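Local coordinates for protein 11R-lipoxygenase (PDB 3VF1) that probably inserts molecular oxygen into polyunsaturated fatty acids at a non-heme iron, as a calcium-dependent lipoxygenase that also carries a PLAT domain, at residues A[269-280]-A[301-311]. Numbering follows the deposited sequence.
Sequences VIRRCDKLPENF and MKEGLIFITDY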
# COMPACT_ATOMS: atom_id res chain seq x y z
N VAL A 269 15.50 -5.75 4.14
CA VAL A 269 16.88 -5.85 3.67
C VAL A 269 17.76 -6.79 4.49
O VAL A 269 18.46 -7.63 3.93
CB VAL A 269 17.54 -4.46 3.62
CG1 VAL A 269 18.95 -4.56 3.07
CG2 VAL A 269 16.71 -3.50 2.78
N ILE A 270 17.73 -6.64 5.81
CA ILE A 270 18.62 -7.41 6.67
C ILE A 270 18.40 -8.91 6.51
O ILE A 270 17.26 -9.36 6.34
CB ILE A 270 18.47 -7.03 8.15
CG1 ILE A 270 19.58 -7.67 8.98
CG2 ILE A 270 17.10 -7.45 8.67
CD1 ILE A 270 19.73 -7.06 10.36
N ARG A 271 19.48 -9.68 6.56
CA ARG A 271 19.39 -11.13 6.45
C ARG A 271 20.59 -11.82 7.09
O ARG A 271 21.66 -11.22 7.22
CB ARG A 271 19.30 -11.55 4.98
CG ARG A 271 20.56 -11.30 4.18
CD ARG A 271 20.36 -11.69 2.73
NE ARG A 271 19.91 -13.08 2.62
CZ ARG A 271 19.16 -13.55 1.62
NH1 ARG A 271 18.76 -12.76 0.64
NH2 ARG A 271 18.80 -14.83 1.62
N ARG A 272 20.40 -13.07 7.49
CA ARG A 272 21.48 -13.84 8.10
C ARG A 272 22.66 -13.96 7.13
O ARG A 272 22.47 -14.10 5.93
CB ARG A 272 20.99 -15.23 8.50
CG ARG A 272 22.11 -16.16 8.97
CD ARG A 272 21.58 -17.51 9.42
NE ARG A 272 22.66 -18.43 9.75
CZ ARG A 272 22.50 -19.62 10.31
NH1 ARG A 272 21.29 -20.06 10.62
NH2 ARG A 272 23.56 -20.38 10.57
N CYS A 273 23.87 -13.89 7.68
CA CYS A 273 25.08 -13.97 6.88
C CYS A 273 25.97 -15.10 7.38
O CYS A 273 26.55 -15.02 8.46
CB CYS A 273 25.85 -12.65 6.95
SG CYS A 273 27.37 -12.62 5.97
N ASP A 274 26.06 -16.17 6.58
CA ASP A 274 26.86 -17.33 6.94
C ASP A 274 28.29 -17.20 6.44
O ASP A 274 29.19 -17.92 6.89
CB ASP A 274 26.22 -18.60 6.39
CG ASP A 274 24.91 -18.94 7.09
OD1 ASP A 274 24.86 -18.84 8.33
OD2 ASP A 274 23.94 -19.31 6.39
N LYS A 275 28.51 -16.29 5.50
CA LYS A 275 29.85 -16.00 5.00
C LYS A 275 29.91 -14.61 4.40
O LYS A 275 29.07 -14.23 3.59
CB LYS A 275 30.27 -17.03 3.95
CG LYS A 275 31.71 -16.86 3.49
CD LYS A 275 32.01 -17.65 2.23
CE LYS A 275 33.45 -17.45 1.80
NZ LYS A 275 33.71 -18.02 0.45
N LEU A 276 30.92 -13.84 4.80
CA LEU A 276 31.10 -12.48 4.32
C LEU A 276 31.31 -12.45 2.81
O LEU A 276 31.97 -13.32 2.25
CB LEU A 276 32.31 -11.83 4.99
CG LEU A 276 32.19 -11.57 6.49
CD1 LEU A 276 33.53 -11.10 7.03
CD2 LEU A 276 31.11 -10.55 6.77
N PRO A 277 30.74 -11.44 2.14
CA PRO A 277 31.09 -11.19 0.74
C PRO A 277 32.58 -10.92 0.62
O PRO A 277 33.16 -10.29 1.51
CB PRO A 277 30.29 -9.94 0.38
CG PRO A 277 29.16 -9.92 1.35
CD PRO A 277 29.68 -10.52 2.62
N GLU A 278 33.20 -11.38 -0.46
CA GLU A 278 34.64 -11.20 -0.65
C GLU A 278 35.03 -9.72 -0.64
O GLU A 278 36.16 -9.37 -0.30
CB GLU A 278 35.09 -11.85 -1.95
CG GLU A 278 34.46 -11.26 -3.20
CD GLU A 278 34.84 -12.03 -4.46
OE1 GLU A 278 34.41 -11.62 -5.56
OE2 GLU A 278 35.57 -13.04 -4.34
N ASN A 279 34.09 -8.85 -1.01
CA ASN A 279 34.35 -7.42 -1.06
C ASN A 279 34.02 -6.70 0.25
O ASN A 279 33.92 -5.47 0.28
CB ASN A 279 33.55 -6.78 -2.21
CG ASN A 279 32.06 -7.01 -2.08
OD1 ASN A 279 31.61 -8.11 -1.77
ND2 ASN A 279 31.28 -5.96 -2.32
N PHE A 280 33.86 -7.46 1.32
CA PHE A 280 33.57 -6.89 2.63
C PHE A 280 34.48 -7.55 3.66
O PHE A 280 34.02 -8.30 4.52
CB PHE A 280 32.10 -7.14 2.99
CG PHE A 280 31.60 -6.31 4.15
CD1 PHE A 280 32.30 -5.21 4.62
CD2 PHE A 280 30.41 -6.65 4.78
CE1 PHE A 280 31.82 -4.47 5.68
CE2 PHE A 280 29.93 -5.91 5.84
CZ PHE A 280 30.64 -4.82 6.29
N MET A 301 29.34 -16.47 13.07
CA MET A 301 28.66 -16.76 11.81
C MET A 301 28.17 -18.21 11.77
O MET A 301 27.05 -18.47 11.34
CB MET A 301 29.58 -16.48 10.62
CG MET A 301 29.70 -15.01 10.28
SD MET A 301 30.45 -14.70 8.67
CE MET A 301 32.14 -15.23 8.99
N LYS A 302 29.01 -19.14 12.22
CA LYS A 302 28.62 -20.54 12.28
C LYS A 302 27.33 -20.73 13.08
O LYS A 302 26.50 -21.58 12.74
CB LYS A 302 29.73 -21.39 12.92
CG LYS A 302 30.69 -22.02 11.93
CD LYS A 302 31.73 -21.03 11.44
CE LYS A 302 32.73 -21.69 10.50
NZ LYS A 302 33.86 -20.78 10.15
N GLU A 303 27.16 -19.93 14.12
CA GLU A 303 26.01 -20.08 15.02
C GLU A 303 24.82 -19.20 14.61
O GLU A 303 23.81 -19.16 15.30
CB GLU A 303 26.41 -19.78 16.46
CG GLU A 303 27.48 -20.72 17.01
CD GLU A 303 27.62 -20.63 18.51
OE1 GLU A 303 26.84 -19.89 19.14
OE2 GLU A 303 28.50 -21.32 19.07
N GLY A 304 24.96 -18.49 13.50
CA GLY A 304 23.87 -17.68 12.97
C GLY A 304 23.58 -16.44 13.80
O GLY A 304 22.42 -16.08 14.00
N LEU A 305 24.64 -15.79 14.28
CA LEU A 305 24.49 -14.59 15.09
C LEU A 305 24.87 -13.34 14.29
O LEU A 305 24.81 -12.23 14.80
CB LEU A 305 25.37 -14.67 16.34
CG LEU A 305 25.17 -15.90 17.22
CD1 LEU A 305 26.16 -15.90 18.38
CD2 LEU A 305 23.74 -15.96 17.75
N ILE A 306 25.26 -13.54 13.03
CA ILE A 306 25.73 -12.44 12.20
C ILE A 306 24.76 -12.17 11.06
O ILE A 306 24.44 -13.06 10.28
CB ILE A 306 27.11 -12.75 11.60
CG1 ILE A 306 28.15 -12.91 12.72
CG2 ILE A 306 27.54 -11.64 10.64
CD1 ILE A 306 28.50 -11.63 13.43
N PHE A 307 24.30 -10.92 10.97
CA PHE A 307 23.37 -10.51 9.92
C PHE A 307 23.96 -9.35 9.14
O PHE A 307 24.86 -8.67 9.62
CB PHE A 307 22.02 -10.13 10.53
CG PHE A 307 21.36 -11.25 11.27
CD1 PHE A 307 21.83 -11.64 12.51
CD2 PHE A 307 20.27 -11.91 10.73
CE1 PHE A 307 21.22 -12.68 13.20
CE2 PHE A 307 19.67 -12.95 11.41
CZ PHE A 307 20.14 -13.33 12.64
N ILE A 308 23.46 -9.13 7.93
CA ILE A 308 24.04 -8.14 7.03
C ILE A 308 22.99 -7.39 6.23
O ILE A 308 21.95 -7.93 5.87
CB ILE A 308 25.01 -8.83 6.04
CG1 ILE A 308 25.72 -7.79 5.17
CG2 ILE A 308 24.27 -9.83 5.18
CD1 ILE A 308 26.83 -8.37 4.31
N THR A 309 23.27 -6.12 5.94
CA THR A 309 22.44 -5.31 5.06
C THR A 309 23.28 -4.80 3.89
O THR A 309 24.06 -3.86 4.05
CB THR A 309 21.83 -4.10 5.80
OG1 THR A 309 22.87 -3.28 6.34
CG2 THR A 309 20.91 -4.55 6.92
N ASP A 310 23.12 -5.43 2.73
CA ASP A 310 23.91 -5.09 1.55
C ASP A 310 23.09 -4.26 0.57
O ASP A 310 22.08 -4.73 0.05
CB ASP A 310 24.39 -6.38 0.88
CG ASP A 310 25.31 -6.11 -0.31
OD1 ASP A 310 25.33 -4.96 -0.80
OD2 ASP A 310 26.00 -7.05 -0.75
N TYR A 311 23.55 -3.04 0.30
CA TYR A 311 22.85 -2.14 -0.60
C TYR A 311 23.55 -2.04 -1.96
O TYR A 311 23.67 -0.96 -2.53
CB TYR A 311 22.71 -0.76 0.04
CG TYR A 311 21.86 -0.80 1.29
CD1 TYR A 311 22.41 -1.13 2.52
CD2 TYR A 311 20.49 -0.55 1.23
CE1 TYR A 311 21.63 -1.19 3.66
CE2 TYR A 311 19.71 -0.60 2.36
CZ TYR A 311 20.28 -0.92 3.57
OH TYR A 311 19.50 -0.97 4.70
O HOH W 1 20.96 -7.59 2.87
O HOH W 2 25.53 -16.02 10.78
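Strand 271-272 is the edge strand of a five-stranded antiparallel sheet in the lipoxygenase domain, laid along strand 306-310, whose other side pairs with strand 333-338. R271 and I308 are a hydrogen-bonded pair: I308 N gives to R271 O at 2.8 Å, while R271 N returns a longer bond to I308 O. C273 N continues the ladder to I306 O. Toward V269 the direct N-H...O ladder stops at R271, and a water carries the link on: it donates to V269 O and to I308 O, a second bond there beside R271 N, and accepts from D310 N.

The two branches of I308 meet different partners. CG2 packs against C273 CB at 3.7 Å, whereas CG1 lies anti to the backbone N (chi1 -175°) and carries CD1 out to P277 CD, tip to tip, and to the edge of the F280 ring at 4.0 Å from CD2. The small C273 suits this close approach. Among the side chains turned the other way, T309 CG2 rests on I270 CB, and I270 CG1 crosses F307 CB at 3.8 Å. V269 CG1 sits over one face of the Y311 ring, whose hydroxyl bonds D383 of helix 369-410.

M301, bent at its last torsion (chi3 -69°), lays CG against C273 O (3.6 Å) and SD across L276 CG (4.2 Å) at about a right angle. G304, just past helix 297-302, closes it in a Schellman motif, G304 N bonding back to M301 O; its positive phi favours glycine, and a CB would clash with R272 CZ. G304 CA lies over one face of the R272 guanidinium, 3.3 Å above its plane and offset toward the rim. D274 OD1 holds that group through a 2.7 Å salt bridge from R272 NE. A leucine replacing R272 would probably deprive D274 of this charge partner and uncover the G304 backbone. Backbone bonds thus set the register, while apolar branches and one local ion pair fit the following loop to strand and helix end.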